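Local coordinates for actin-related protein 8 (Homo sapiens, PDB 4FO0) that binds ATP with low basal ATPase activity, does not polymerize, and is a proposed core subunit of the INO80 chromatin remodelling complex, at residues I250-G254 with D255-S259; E235-C238 with A239-G242; I151-P154 with I155-G158; I542-P545 with K546-D549; I208-K211 with Q212-K215. All blocks are in the same frame, centred on the assembly; numbering follows the deposited sequence. Where two conformers were deposited one is given.

Contact 1 (I250-G254 with D255-S259). With ATP (adenosine-5'-triphosphate), chain C.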
loop_
_atom_site.group_PDB
_atom_site.type_symbol
_atom_site.label_atom_id
_atom_site.label_comp_id
_atom_site.label_asym_id
_atom_site.label_seq_id
_atom_site.Cartn_x
_atom_site.Cartn_y
_atom_site.Cartn_z
ATOM N N ILE A 250 13.234 -7.988 0.574
ATOM C CA ILE A 250 11.934 -7.489 1.020
ATOM C C ILE A 250 11.154 -6.893 -0.126
ATOM O O ILE A 250 11.686 -6.098 -0.906
ATOM C CB ILE A 250 12.058 -6.340 2.019
ATOM C CG1 ILE A 250 13.179 -6.617 2.992
ATOM C CG2 ILE A 250 10.707 -6.100 2.729
ATOM C CD1 ILE A 250 13.031 -7.960 3.661
ATOM N N VAL A 251 9.881 -7.247 -0.197
ATOM C CA VAL A 251 8.995 -6.677 -1.198
ATOM C C VAL A 251 7.800 -6.102 -0.474
ATOM O O VAL A 251 7.083 -6.831 0.207
ATOM C CB VAL A 251 8.491 -7.738 -2.187
ATOM C CG1 VAL A 251 7.615 -7.085 -3.221
ATOM C CG2 VAL A 251 9.658 -8.461 -2.836
ATOM N N ASP A 252 7.590 -4.796 -0.588
ATOM C CA ASP A 252 6.412 -4.209 0.026
ATOM C C ASP A 252 5.438 -3.819 -1.073
ATOM O O ASP A 252 5.659 -2.834 -1.783
ATOM C CB ASP A 252 6.789 -3.005 0.891
ATOM C CG ASP A 252 5.572 -2.372 1.609
ATOM O OD1 ASP A 252 4.434 -2.454 1.086
ATOM O OD2 ASP A 252 5.757 -1.782 2.704
ATOM N N VAL A 253 4.376 -4.603 -1.235
ATOM C CA VAL A 253 3.334 -4.232 -2.188
ATOM C C VAL A 253 2.240 -3.477 -1.468
ATOM O O VAL A 253 1.501 -4.048 -0.656
ATOM C CB VAL A 253 2.706 -5.436 -2.906
ATOM C CG1 VAL A 253 1.971 -4.952 -4.148
ATOM C CG2 VAL A 253 3.764 -6.448 -3.283
ATOM N N GLY A 254 2.142 -2.184 -1.747
ATOM C CA GLY A 254 1.134 -1.372 -1.103
ATOM C C GLY A 254 -0.032 -1.137 -2.028
ATOM O O GLY A 254 -0.257 -1.875 -2.992
ATOM N N ASP A 255 -0.791 -0.095 -1.738
ATOM C CA ASP A 255 -1.927 0.191 -2.573
ATOM C C ASP A 255 -1.477 0.861 -3.861
ATOM O O ASP A 255 -2.110 0.710 -4.892
ATOM C CB ASP A 255 -2.944 1.057 -1.841
ATOM C CG ASP A 255 -4.198 1.285 -2.663
ATOM O OD1 ASP A 255 -4.804 0.301 -3.143
ATOM O OD2 ASP A 255 -4.562 2.457 -2.855
ATOM N N GLN A 256 -0.367 1.582 -3.810
ATOM C CA GLN A 256 0.054 2.361 -4.972
ATOM C C GLN A 256 1.514 2.230 -5.371
ATOM O O GLN A 256 1.865 2.532 -6.505
ATOM C CB GLN A 256 -0.295 3.824 -4.761
ATOM C CG GLN A 256 -1.766 4.039 -4.951
ATOM C CD GLN A 256 -2.226 5.298 -4.348
ATOM O OE1 GLN A 256 -1.532 6.321 -4.387
ATOM N NE2 GLN A 256 -3.401 5.248 -3.745
ATOM N N LYS A 257 2.366 1.794 -4.449
ATOM C CA LYS A 257 3.778 1.651 -4.771
ATOM C C LYS A 257 4.228 0.281 -4.375
ATOM O O LYS A 257 3.679 -0.302 -3.446
ATOM C CB LYS A 257 4.626 2.720 -4.077
ATOM C CG LYS A 257 4.765 2.549 -2.588
ATOM C CD LYS A 257 5.970 1.687 -2.235
ATOM C CE LYS A 257 5.905 1.213 -0.787
ATOM N NZ LYS A 257 4.751 0.296 -0.557
ATOM N N THR A 258 5.212 -0.237 -5.098
ATOM C CA THR A 258 5.838 -1.508 -4.753
ATOM C C THR A 258 7.336 -1.332 -4.576
ATOM O O THR A 258 8.004 -0.872 -5.493
ATOM C CB THR A 258 5.634 -2.523 -5.852
ATOM O OG1 THR A 258 4.240 -2.807 -5.967
ATOM C CG2 THR A 258 6.405 -3.802 -5.536
ATOM N N SER A 259 7.852 -1.687 -3.397
ATOM C CA SER A 259 9.280 -1.589 -3.123
ATOM C C SER A 259 9.911 -2.954 -3.187
ATOM O O SER A 259 9.337 -3.933 -2.709
ATOM C CB SER A 259 9.541 -1.023 -1.731
ATOM O OG SER A 259 9.152 0.333 -1.622
HETATM P PG ATP C . 1.576 2.320 -0.332
HETATM O O1G ATP C . 2.449 1.351 0.417
HETATM O O2G ATP C . 1.797 3.776 -0.001
HETATM O O3G ATP C . 1.446 2.063 -1.819
HETATM P PB ATP C . -0.355 1.567 1.705
HETATM O O1B ATP C . -1.579 2.398 1.983
HETATM O O2B ATP C . 0.793 1.417 2.692
HETATM O O3B ATP C . 0.109 2.022 0.233
HETATM P PA ATP C . -1.208 -1.102 2.245
HETATM O O1A ATP C . -2.237 -0.607 3.228
HETATM O O2A ATP C . 0.036 -1.825 2.693
HETATM O O3A ATP C . -0.853 0.107 1.261
HETATM O "O5'" ATP C . -1.974 -2.050 1.214
HETATM C "C5'" ATP C . -3.174 -1.555 0.642
HETATM C "C4'" ATP C . -3.573 -2.472 -0.487
HETATM O "O4'" ATP C . -3.733 -3.775 0.056
HETATM C "C3'" ATP C . -4.904 -2.095 -1.115
HETATM O "O3'" ATP C . -4.771 -2.061 -2.540
HETATM C "C2'" ATP C . -5.834 -3.209 -0.702
HETATM O "O2'" ATP C . -6.835 -3.485 -1.671
HETATM C "C1'" ATP C . -4.862 -4.355 -0.586
HETATM N N9 ATP C . -5.457 -5.475 0.158
HETATM C C8 ATP C . -5.819 -5.468 1.448
HETATM N N7 ATP C . -6.344 -6.665 1.802
HETATM C C5 ATP C . -6.315 -7.453 0.721
HETATM C C6 ATP C . -6.726 -8.830 0.410
HETATM N N6 ATP C . -7.276 -9.605 1.379
HETATM N N1 ATP C . -6.527 -9.273 -0.860
HETATM C C2 ATP C . -5.982 -8.501 -1.820
HETATM N N3 ATP C . -5.594 -7.226 -1.600
HETATM C C4 ATP C . -5.731 -6.663 -0.372
#

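Contact 2 (E235-C238 with A239-G242)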
loop_
_atom_site.group_PDB
_atom_site.type_symbol
_atom_site.label_atom_id
_atom_site.label_comp_id
_atom_site.label_asym_id
_atom_site.label_seq_id
_atom_site.Cartn_x
_atom_site.Cartn_y
_atom_site.Cartn_z
ATOM N N GLU A 235 11.206 1.778 5.985
ATOM C CA GLU A 235 10.152 0.819 6.228
ATOM C C GLU A 235 10.642 -0.591 5.854
ATOM O O GLU A 235 10.188 -1.588 6.412
ATOM C CB GLU A 235 8.856 1.227 5.494
ATOM C CG GLU A 235 8.911 1.117 3.963
ATOM C CD GLU A 235 7.902 2.020 3.216
ATOM O OE1 GLU A 235 8.188 2.380 2.048
ATOM O OE2 GLU A 235 6.830 2.359 3.767
ATOM N N SER A 236 11.592 -0.672 4.931
ATOM C CA SER A 236 12.122 -1.967 4.507
ATOM C C SER A 236 12.928 -2.656 5.620
ATOM O O SER A 236 12.776 -3.852 5.862
ATOM C CB SER A 236 12.991 -1.800 3.266
ATOM O OG SER A 236 13.893 -0.722 3.450
ATOM N N VAL A 237 13.794 -1.905 6.291
ATOM C CA VAL A 237 14.567 -2.476 7.371
ATOM C C VAL A 237 13.633 -2.859 8.513
ATOM O O VAL A 237 13.770 -3.934 9.110
ATOM C CB VAL A 237 15.631 -1.505 7.881
ATOM C CG1 VAL A 237 16.337 -2.100 9.075
ATOM C CG2 VAL A 237 16.603 -1.171 6.781
ATOM N N CYS A 238 12.679 -1.978 8.805
ATOM C CA CYS A 238 11.697 -2.255 9.845
ATOM C C CYS A 238 10.945 -3.551 9.574
ATOM O O CYS A 238 10.726 -4.356 10.478
ATOM C CB CYS A 238 10.741 -1.084 10.010
ATOM S SG CYS A 238 11.541 0.363 10.767
ATOM N N ALA A 239 10.565 -3.758 8.322
ATOM C CA ALA A 239 9.910 -4.994 7.947
ATOM C C ALA A 239 10.737 -6.208 8.368
ATOM O O ALA A 239 10.179 -7.186 8.861
ATOM C CB ALA A 239 9.647 -5.025 6.452
ATOM N N THR A 240 12.058 -6.152 8.158
ATOM C CA THR A 240 12.931 -7.265 8.537
ATOM C C THR A 240 12.905 -7.507 10.045
ATOM O O THR A 240 12.856 -8.652 10.479
ATOM C CB THR A 240 14.389 -7.088 8.050
ATOM O OG1 THR A 240 14.983 -5.945 8.675
ATOM C CG2 THR A 240 14.426 -6.913 6.546
ATOM N N TYR A 241 12.921 -6.422 10.827
ATOM C CA TYR A 241 12.791 -6.486 12.280
ATOM C C TYR A 241 11.487 -7.129 12.728
ATOM O O TYR A 241 11.470 -7.972 13.619
ATOM C CB TYR A 241 12.837 -5.085 12.886
ATOM C CG TYR A 241 14.171 -4.404 12.771
ATOM C CD1 TYR A 241 15.326 -5.128 12.484
ATOM C CD2 TYR A 241 14.282 -3.030 12.957
ATOM C CE1 TYR A 241 16.553 -4.491 12.382
ATOM C CE2 TYR A 241 15.500 -2.390 12.855
ATOM C CZ TYR A 241 16.631 -3.125 12.570
ATOM O OH TYR A 241 17.835 -2.468 12.477
ATOM N N GLY A 242 10.385 -6.704 12.128
ATOM C CA GLY A 242 9.081 -7.186 12.538
ATOM C C GLY A 242 8.896 -8.657 12.233
ATOM O O GLY A 242 8.093 -9.334 12.867
#

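Contact 3 (I151-P154 with I155-G158)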
loop_
_atom_site.group_PDB
_atom_site.type_symbol
_atom_site.label_atom_id
_atom_site.label_comp_id
_atom_site.label_asym_id
_atom_site.label_seq_id
_atom_site.Cartn_x
_atom_site.Cartn_y
_atom_site.Cartn_z
ATOM N N ILE A 151 -11.317 16.925 -1.347
ATOM C CA ILE A 151 -10.736 15.710 -0.794
ATOM C C ILE A 151 -9.258 15.630 -1.132
ATOM O O ILE A 151 -8.874 15.742 -2.302
ATOM C CB ILE A 151 -11.447 14.469 -1.333
ATOM C CG1 ILE A 151 -12.946 14.569 -1.056
ATOM C CG2 ILE A 151 -10.848 13.199 -0.732
ATOM C CD1 ILE A 151 -13.292 14.614 0.403
ATOM N N HIS A 152 -8.438 15.433 -0.101
ATOM C CA HIS A 152 -6.985 15.375 -0.267
ATOM C C HIS A 152 -6.366 14.117 0.327
ATOM O O HIS A 152 -6.581 13.783 1.501
ATOM C CB HIS A 152 -6.308 16.625 0.322
ATOM C CG HIS A 152 -6.747 17.906 -0.319
ATOM N ND1 HIS A 152 -7.605 18.794 0.295
ATOM C CD2 HIS A 152 -6.461 18.437 -1.532
ATOM C CE1 HIS A 152 -7.830 19.817 -0.510
ATOM N NE2 HIS A 152 -7.148 19.625 -1.625
ATOM N N TRP A 153 -5.608 13.421 -0.511
ATOM C CA TRP A 153 -4.744 12.344 -0.074
ATOM C C TRP A 153 -3.320 12.878 -0.106
ATOM O O TRP A 153 -2.745 13.023 -1.176
ATOM C CB TRP A 153 -4.842 11.172 -1.036
ATOM C CG TRP A 153 -6.183 10.529 -1.114
ATOM C CD1 TRP A 153 -7.198 10.854 -1.967
ATOM C CD2 TRP A 153 -6.656 9.419 -0.331
ATOM N NE1 TRP A 153 -8.278 10.019 -1.760
ATOM C CE2 TRP A 153 -7.974 9.133 -0.762
ATOM C CE3 TRP A 153 -6.098 8.644 0.693
ATOM C CZ2 TRP A 153 -8.737 8.102 -0.206
ATOM C CZ3 TRP A 153 -6.861 7.615 1.248
ATOM C CH2 TRP A 153 -8.164 7.356 0.797
ATOM N N PRO A 154 -2.750 13.183 1.065
ATOM C CA PRO A 154 -1.425 13.801 1.183
ATOM C C PRO A 154 -0.323 12.933 0.596
ATOM O O PRO A 154 0.771 13.418 0.330
ATOM C CB PRO A 154 -1.234 13.923 2.689
ATOM C CG PRO A 154 -2.612 13.948 3.242
ATOM C CD PRO A 154 -3.407 13.032 2.370
ATOM N N ILE A 155 -0.602 11.652 0.401
ATOM C CA ILE A 155 0.397 10.773 -0.168
ATOM C C ILE A 155 -0.171 9.982 -1.338
ATOM O O ILE A 155 -1.275 9.438 -1.260
ATOM C CB ILE A 155 0.976 9.844 0.909
ATOM C CG1 ILE A 155 1.557 10.693 2.041
ATOM C CG2 ILE A 155 2.030 8.902 0.309
ATOM C CD1 ILE A 155 2.179 9.887 3.127
ATOM N N ARG A 156 0.584 9.951 -2.429
ATOM C CA ARG A 156 0.204 9.221 -3.637
ATOM C C ARG A 156 1.426 8.472 -4.120
ATOM O O ARG A 156 2.528 9.034 -4.156
ATOM C CB ARG A 156 -0.268 10.172 -4.755
ATOM C CG ARG A 156 -1.497 11.033 -4.432
ATOM C CD ARG A 156 -2.808 10.249 -4.467
ATOM N NE ARG A 156 -2.945 9.398 -3.288
ATOM C CZ ARG A 156 -3.964 8.577 -3.052
ATOM N NH1 ARG A 156 -4.961 8.476 -3.922
ATOM N NH2 ARG A 156 -3.979 7.843 -1.942
ATOM N N ARG A 157 1.242 7.208 -4.485
ATOM C CA ARG A 157 2.353 6.414 -4.994
ATOM C C ARG A 157 3.567 6.519 -4.078
ATOM O O ARG A 157 4.710 6.555 -4.546
ATOM C CB ARG A 157 2.705 6.844 -6.423
ATOM C CG ARG A 157 1.894 6.101 -7.480
ATOM C CD ARG A 157 2.157 6.642 -8.881
ATOM N NE ARG A 157 1.208 7.684 -9.268
ATOM C CZ ARG A 157 -0.115 7.518 -9.288
ATOM N NH1 ARG A 157 -0.668 6.346 -8.933
ATOM N NH2 ARG A 157 -0.890 8.532 -9.658
ATOM N N GLY A 158 3.298 6.594 -2.775
ATOM C CA GLY A 158 4.334 6.553 -1.753
ATOM C C GLY A 158 5.192 7.797 -1.641
ATOM O O GLY A 158 6.218 7.791 -0.949
#

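Contact 4 (I542-P545 with K546-D549)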
loop_
_atom_site.group_PDB
_atom_site.type_symbol
_atom_site.label_atom_id
_atom_site.label_comp_id
_atom_site.label_asym_id
_atom_site.label_seq_id
_atom_site.Cartn_x
_atom_site.Cartn_y
_atom_site.Cartn_z
ATOM N N ILE A 542 8.170 -15.887 1.962
ATOM C CA ILE A 542 7.443 -15.732 3.218
ATOM C C ILE A 542 6.405 -14.636 3.067
ATOM O O ILE A 542 6.746 -13.517 2.675
ATOM C CB ILE A 542 8.397 -15.357 4.388
ATOM C CG1 ILE A 542 9.397 -16.480 4.653
ATOM C CG2 ILE A 542 7.629 -14.999 5.637
ATOM C CD1 ILE A 542 10.592 -16.407 3.710
ATOM N N THR A 543 5.146 -14.946 3.384
ATOM C CA THR A 543 4.077 -13.954 3.252
ATOM C C THR A 543 3.359 -13.637 4.548
ATOM O O THR A 543 2.925 -12.504 4.754
ATOM C CB THR A 543 3.046 -14.350 2.198
ATOM O OG1 THR A 543 2.600 -15.690 2.448
ATOM C CG2 THR A 543 3.669 -14.248 0.810
ATOM N N ARG A 544 3.214 -14.637 5.406
ATOM C CA ARG A 544 2.604 -14.432 6.715
ATOM C C ARG A 544 3.554 -14.916 7.798
ATOM O O ARG A 544 3.272 -15.888 8.495
ATOM C CB ARG A 544 1.274 -15.180 6.826
ATOM C CG ARG A 544 0.172 -14.670 5.915
ATOM C CD ARG A 544 -1.179 -15.203 6.365
ATOM N NE ARG A 544 -1.485 -14.777 7.724
ATOM C CZ ARG A 544 -2.214 -13.709 8.026
ATOM N NH1 ARG A 544 -2.736 -12.954 7.065
ATOM N NH2 ARG A 544 -2.430 -13.401 9.291
ATOM N N PRO A 545 4.662 -14.213 7.976
ATOM C CA PRO A 545 5.643 -14.624 8.978
ATOM C C PRO A 545 5.036 -14.534 10.364
ATOM O O PRO A 545 4.399 -13.541 10.691
ATOM C CB PRO A 545 6.750 -13.586 8.825
ATOM C CG PRO A 545 6.065 -12.391 8.264
ATOM C CD PRO A 545 5.007 -12.928 7.354
ATOM N N LYS A 546 5.214 -15.576 11.159
ATOM C CA LYS A 546 4.730 -15.579 12.523
ATOM C C LYS A 546 3.225 -15.622 12.406
ATOM O O LYS A 546 2.497 -15.424 13.371
ATOM C CB LYS A 546 5.178 -14.326 13.260
ATOM C CG LYS A 546 6.441 -14.518 14.078
ATOM C CD LYS A 546 7.513 -15.227 13.271
ATOM C CE LYS A 546 8.903 -14.828 13.734
ATOM N NZ LYS A 546 9.957 -15.631 13.058
ATOM N N ASP A 547 2.775 -15.889 11.189
ATOM C CA ASP A 547 1.374 -15.766 10.832
ATOM C C ASP A 547 0.779 -14.391 11.109
ATOM O O ASP A 547 -0.360 -14.301 11.551
ATOM C CB ASP A 547 0.549 -16.835 11.540
ATOM C CG ASP A 547 -0.904 -16.799 11.137
ATOM O OD1 ASP A 547 -1.255 -17.417 10.113
ATOM O OD2 ASP A 547 -1.698 -16.148 11.843
ATOM N N MET A 548 1.523 -13.322 10.845
ATOM C CA MET A 548 0.971 -11.986 11.090
ATOM C C MET A 548 0.352 -11.363 9.839
ATOM O O MET A 548 0.439 -11.908 8.735
ATOM C CB MET A 548 2.020 -11.050 11.683
ATOM C CG MET A 548 3.286 -11.757 12.144
ATOM S SD MET A 548 4.584 -10.619 12.669
ATOM C CE MET A 548 3.853 -10.000 14.185
ATOM N N ASP A 549 -0.299 -10.225 10.045
ATOM C CA ASP A 549 -0.904 -9.431 8.984
ATOM C C ASP A 549 0.241 -8.761 8.208
ATOM O O ASP A 549 1.034 -8.021 8.785
ATOM C CB ASP A 549 -1.830 -8.395 9.637
ATOM C CG ASP A 549 -2.712 -7.648 8.645
ATOM O OD1 ASP A 549 -2.436 -7.668 7.431
ATOM O OD2 ASP A 549 -3.682 -7.001 9.103
#

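Contact 5 (I208-K211 with Q212-K215)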
loop_
_atom_site.group_PDB
_atom_site.type_symbol
_atom_site.label_atom_id
_atom_site.label_comp_id
_atom_site.label_asym_id
_atom_site.label_seq_id
_atom_site.Cartn_x
_atom_site.Cartn_y
_atom_site.Cartn_z
ATOM N N ILE A 208 13.479 4.085 -0.745
ATOM C CA ILE A 208 13.963 5.229 -1.524
ATOM C C ILE A 208 13.151 6.448 -1.076
ATOM O O ILE A 208 11.950 6.538 -1.339
ATOM C CB ILE A 208 13.785 4.991 -3.045
ATOM C CG1 ILE A 208 14.636 3.813 -3.511
ATOM C CG2 ILE A 208 14.167 6.206 -3.849
ATOM C CD1 ILE A 208 14.282 3.321 -4.895
ATOM N N TYR A 209 13.800 7.371 -0.374
ATOM C CA TYR A 209 13.098 8.492 0.259
ATOM C C TYR A 209 13.534 9.813 -0.346
ATOM O O TYR A 209 14.545 9.895 -1.017
ATOM C CB TYR A 209 13.369 8.525 1.779
ATOM C CG TYR A 209 14.840 8.442 2.093
ATOM C CD1 TYR A 209 15.451 7.216 2.332
ATOM C CD2 TYR A 209 15.633 9.578 2.089
ATOM C CE1 TYR A 209 16.811 7.132 2.585
ATOM C CE2 TYR A 209 16.998 9.501 2.340
ATOM C CZ TYR A 209 17.575 8.278 2.588
ATOM O OH TYR A 209 18.919 8.206 2.834
ATOM N N ASN A 210 12.764 10.854 -0.091
ATOM C CA ASN A 210 13.127 12.167 -0.554
ATOM C C ASN A 210 13.674 12.979 0.622
ATOM O O ASN A 210 12.941 13.278 1.567
ATOM C CB ASN A 210 11.895 12.821 -1.165
ATOM C CG ASN A 210 12.135 14.254 -1.576
ATOM O OD1 ASN A 210 12.781 15.026 -0.859
ATOM N ND2 ASN A 210 11.601 14.627 -2.739
ATOM N N LYS A 211 14.960 13.322 0.572
ATOM C CA LYS A 211 15.615 13.989 1.704
ATOM C C LYS A 211 14.876 15.241 2.153
ATOM O O LYS A 211 14.600 15.423 3.339
ATOM C CB LYS A 211 17.065 14.342 1.379
ATOM C CG LYS A 211 17.993 13.147 1.253
ATOM C CD LYS A 211 19.384 13.610 0.828
ATOM C CE LYS A 211 20.303 12.436 0.517
ATOM N NZ LYS A 211 19.787 11.576 -0.594
ATOM N N GLN A 212 14.548 16.108 1.205
ATOM C CA GLN A 212 13.863 17.336 1.552
ATOM C C GLN A 212 12.576 17.089 2.333
ATOM O O GLN A 212 12.297 17.759 3.328
ATOM C CB GLN A 212 13.548 18.144 0.301
ATOM C CG GLN A 212 13.372 19.624 0.617
ATOM C CD GLN A 212 12.190 20.248 -0.097
ATOM O OE1 GLN A 212 11.810 19.828 -1.197
ATOM N NE2 GLN A 212 11.595 21.259 0.531
ATOM N N HIS A 213 11.793 16.127 1.858
ATOM C CA HIS A 213 10.487 15.829 2.430
ATOM C C HIS A 213 10.565 15.195 3.791
ATOM O O HIS A 213 9.758 15.506 4.669
ATOM C CB HIS A 213 9.712 14.907 1.506
ATOM C CG HIS A 213 9.300 15.567 0.239
ATOM N ND1 HIS A 213 8.800 14.871 -0.839
ATOM C CD2 HIS A 213 9.321 16.870 -0.126
ATOM C CE1 HIS A 213 8.530 15.718 -1.814
ATOM N NE2 HIS A 213 8.831 16.939 -1.403
ATOM N N VAL A 214 11.502 14.264 3.942
ATOM C CA VAL A 214 11.783 13.667 5.236
ATOM C C VAL A 214 12.192 14.769 6.216
ATOM O O VAL A 214 11.642 14.870 7.320
ATOM C CB VAL A 214 12.886 12.637 5.103
ATOM C CG1 VAL A 214 13.258 12.052 6.462
ATOM C CG2 VAL A 214 12.430 11.565 4.160
ATOM N N LYS A 215 13.134 15.610 5.793
ATOM C CA LYS A 215 13.544 16.768 6.580
ATOM C C LYS A 215 12.318 17.511 7.110
ATOM O O LYS A 215 12.177 17.728 8.312
ATOM C CB LYS A 215 14.401 17.698 5.727
ATOM C CG LYS A 215 14.953 18.909 6.454
ATOM C CD LYS A 215 15.499 19.958 5.479
ATOM C CE LYS A 215 14.381 20.814 4.884
ATOM N NZ LYS A 215 14.847 21.688 3.766
#

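Contact 1 (I250-G254 with D255-S259)
The carboxylate of Asp252 presents OD1 to NZ of Lys257, 3.2 Å away, in a salt bridge whose hydrogen bond is weak, the two side chains crossing at about a right angle. The carboxylate of Asp255 is gripped chiefly at OD2, approached by NE2 of Gln256 from the anti side, 29° out of the carboxylate plane, and also bonded to Thr25 and Trp60. Its OD1 faces O3' of the ATP ribose, but that pair is modelled implausibly short and its true length is doubtful. The other end of the Gln256 amide, OE1, accepts from Arg157 N. Lys257 reaches the phosphates because its chain bends at chi2 (90°) and again at chi4 (65°), turning NZ back to lie 2.7 Å from O1G of ATP, closer than to Asp252. Backbone amides complete the cradle. Gln256 N donates to O3G of ATP at 2.7 Å; Lys257 N shares that acceptor, and Asp255 N donates to the bridging O3B of ATP. This is the second phosphate-binding loop of the actin fold, carried on a tight hairpin. Gly254 suits its place, as a side chain there would run into the gamma-phosphate. Behind the loop, Gly254 N donates to Lys257 O (3.0 Å), and Asp252 and Ser259 form an antiparallel hydrogen-bonded pair. Thr258 sets OG1 beside CG1 of Val253 at 3.6 Å, while that hydroxyl is hydrogen-bonded to Tyr278 O. Strand 247-253 also bonds to strand 503-507; helix 235-243 packs on Ile250, and helix 480-489 covers Val251 and Thr258.

Contact 2 (E235-C238 with A239-G242)
Val237 and Tyr241 lie side by side one helical turn apart and point the same way, with the methyl CG1 of the valine set over a face of the phenol ring. From CG1 to the ring centroid is 4.1 Å, 27° off the ring normal, a CH-pi contact displaced toward the hydroxyl end, where CG1 comes within 3.7 Å of CZ. The torsions make the meeting possible: Val237 holds CG1 anti to its amide nitrogen (chi1 176°), and Tyr241 keeps its ring beside its own nitrogen (chi1 -68°). The carbonyl oxygen of Val237 stands over a face of the same ring, offset toward the rim, and takes the helical bond from Tyr241 N at 3.1 Å. Thr240 adds a second donor to that oxygen, its OG1 folding back onto the preceding turn, although this bond is modelled too short for its length to be trusted. Ala239 N bonds to Glu235 O at 2.9 Å and Gly242 N to Cys238 O at 2.9 Å. On another side of the helix, Ala239 and Thr240 pack against Ile250 of strand 247-253. At the first turn, Ser236 OG bonds to Asp207, and Glu235, hydrogen-bonded through OE2 to His21, has its side chain about 4 Å from the bound magnesium ion. A short helix following strand 229-234 and leading from the nucleotide site into strand 247-253 probably corresponds to the hinge helix between the two halves of actin.

Contact 3 (I151-P154 with I155-G158)
Stacking dominates: the guanidinium of Arg156 lies flat on the indole of Trp153, centres 4.0 Å apart and planes only 15° from parallel. The overlap is off-centre. CB of Trp153 sits over the middle of the guanidinium, 3.4 Å from CZ of Arg156, while NH2 reaches across the ring to within 3.5 Å of CE3. The cation-pi component is correspondingly displaced, with CZ 34° off the normal of the five-membered ring. Bends at chi2 and chi3, of opposite sign, fold the arginine back over the tryptophan. Arg157 and Gly158, both with positive phi, form a type I' turn joining strands 155-156 and 159-160 into a small hairpin beside the nucleotide site. Hydrogen bonds then fix the rotation of the guanidinium: NE donates to Ile155 O at 2.6 Å, with the acceptor in the guanidinium plane, NH2 reaches Ser24 O, and NH1 reaches Ser59 O. A leucine at Arg156 would remove the flat cation, which would probably cost the indole its stacked partner and leave the carbonyls of Ser24 and Ser59 without these donors. Apolar contact is slighter, CB of Pro154 meeting CG1 of Ile155 at 4.3 Å; Pro154 also packs on Ile177 and Ile180 of helix 170-187.

Contact 4 (I542-P545 with K546-D549)
The carbonyl oxygen of Asp547 accepts from NH2 of Arg544 at 3.2 Å, the donor standing well above the carbonyl plane, 64° out of it, and not on a lone pair. A second carbonyl takes up a face of the same guanidinium: Met548 O lies over its centre, 3.3 Å from CZ of Arg544, with no hydrogen bond to NH2. The carboxylate of Asp547 runs alongside Arg544, the two side chains pointing the same way with their planes turned 53° apart, and OD1 is 3.6 Å from NE in a long salt bridge. A bend at chi3 (60°) swings the arginine head back over the chain. Arg544 was modelled in two conformers, so these bonds describe one of them and the grip is probably partial. Beneath the pair, Asp547 N points a weak bond at Arg544 O, and Met548 N bonds to Pro545 O at 2.9 Å, although the positions here are less certain. Pro545 is buried against Leu505 of strand 503-507, and Met548 packs on Ile553 and Lys556 of helix 553-563. Farther on, Asp549 pairs with Arg551 and has its side chain about 7 Å from the bound ATP. The backbone angles are consistent with a type II turn at Pro545-Lys546; Lys546 and Asp547 both have left-handed helical angles, giving two overlapping turns in a surface loop that links edge strand 540-542 of the six-stranded sheet to helix 553-563.

Contact 5 (I208-K211 with Q212-K215)
Asn210 and His213 make the close part of this contact, the amide lying almost flat on the imidazole with planes 12° apart. ND2 of Asn210 stands over one face of the ring, 3.4 Å from CE1 of His213 and offset toward the rim. With CG anti to the amide nitrogen (chi1 175°), the side chain swings forward and OD1 takes His213 N at 3.1 Å, the donor lying above the amide plane. Asn210 is thus the N-cap of helix 211-225, and its backbone oxygen starts the regular pattern by accepting Val214 N at 2.9 Å. Around the cap, Tyr209 and Val214 meet as a hydrophobic staple, CB of the tyrosine 4.0 Å from CG2 of the valine, while the phenol is hydrogen-bonded to Trp593 O and its ring meets Phe591. With an alanine in place of Asn210, His213 N would probably lack its side-chain acceptor and the imidazole would lose its stacked amide, leaving it less restrained. The outer side is looser: Lys211 and Gln212 are exposed at the first turn, whereas Lys215, whose N bonds to Lys211 O, is partly sheltered and packs its side chain on Val582.

Along the chain the order is contact 3, contact 5, contact 2, contact 1, contact 4. Contacts 1 and 2, 13 Å apart between centres, touch directly, helix 235-243 being followed by strand 247-253. Contact 3, centred 15 Å from contact 1, is joined to it by a probable hydrogen bond; it runs from strand 149-152 of the eight-stranded sheet into the two-stranded hairpin of 155-156 and 159-160. Contact 4 belongs to the later actin segment, yet touches contact 2 through Met548 and Gly242; strand 540-542 edges the sheet holding contact 1. Contacts 1 to 3 thus converge on the nucleotide site, with contact 4 near it; contact 5, its centre 18 Å from those of contacts 1 and 2, lies outside.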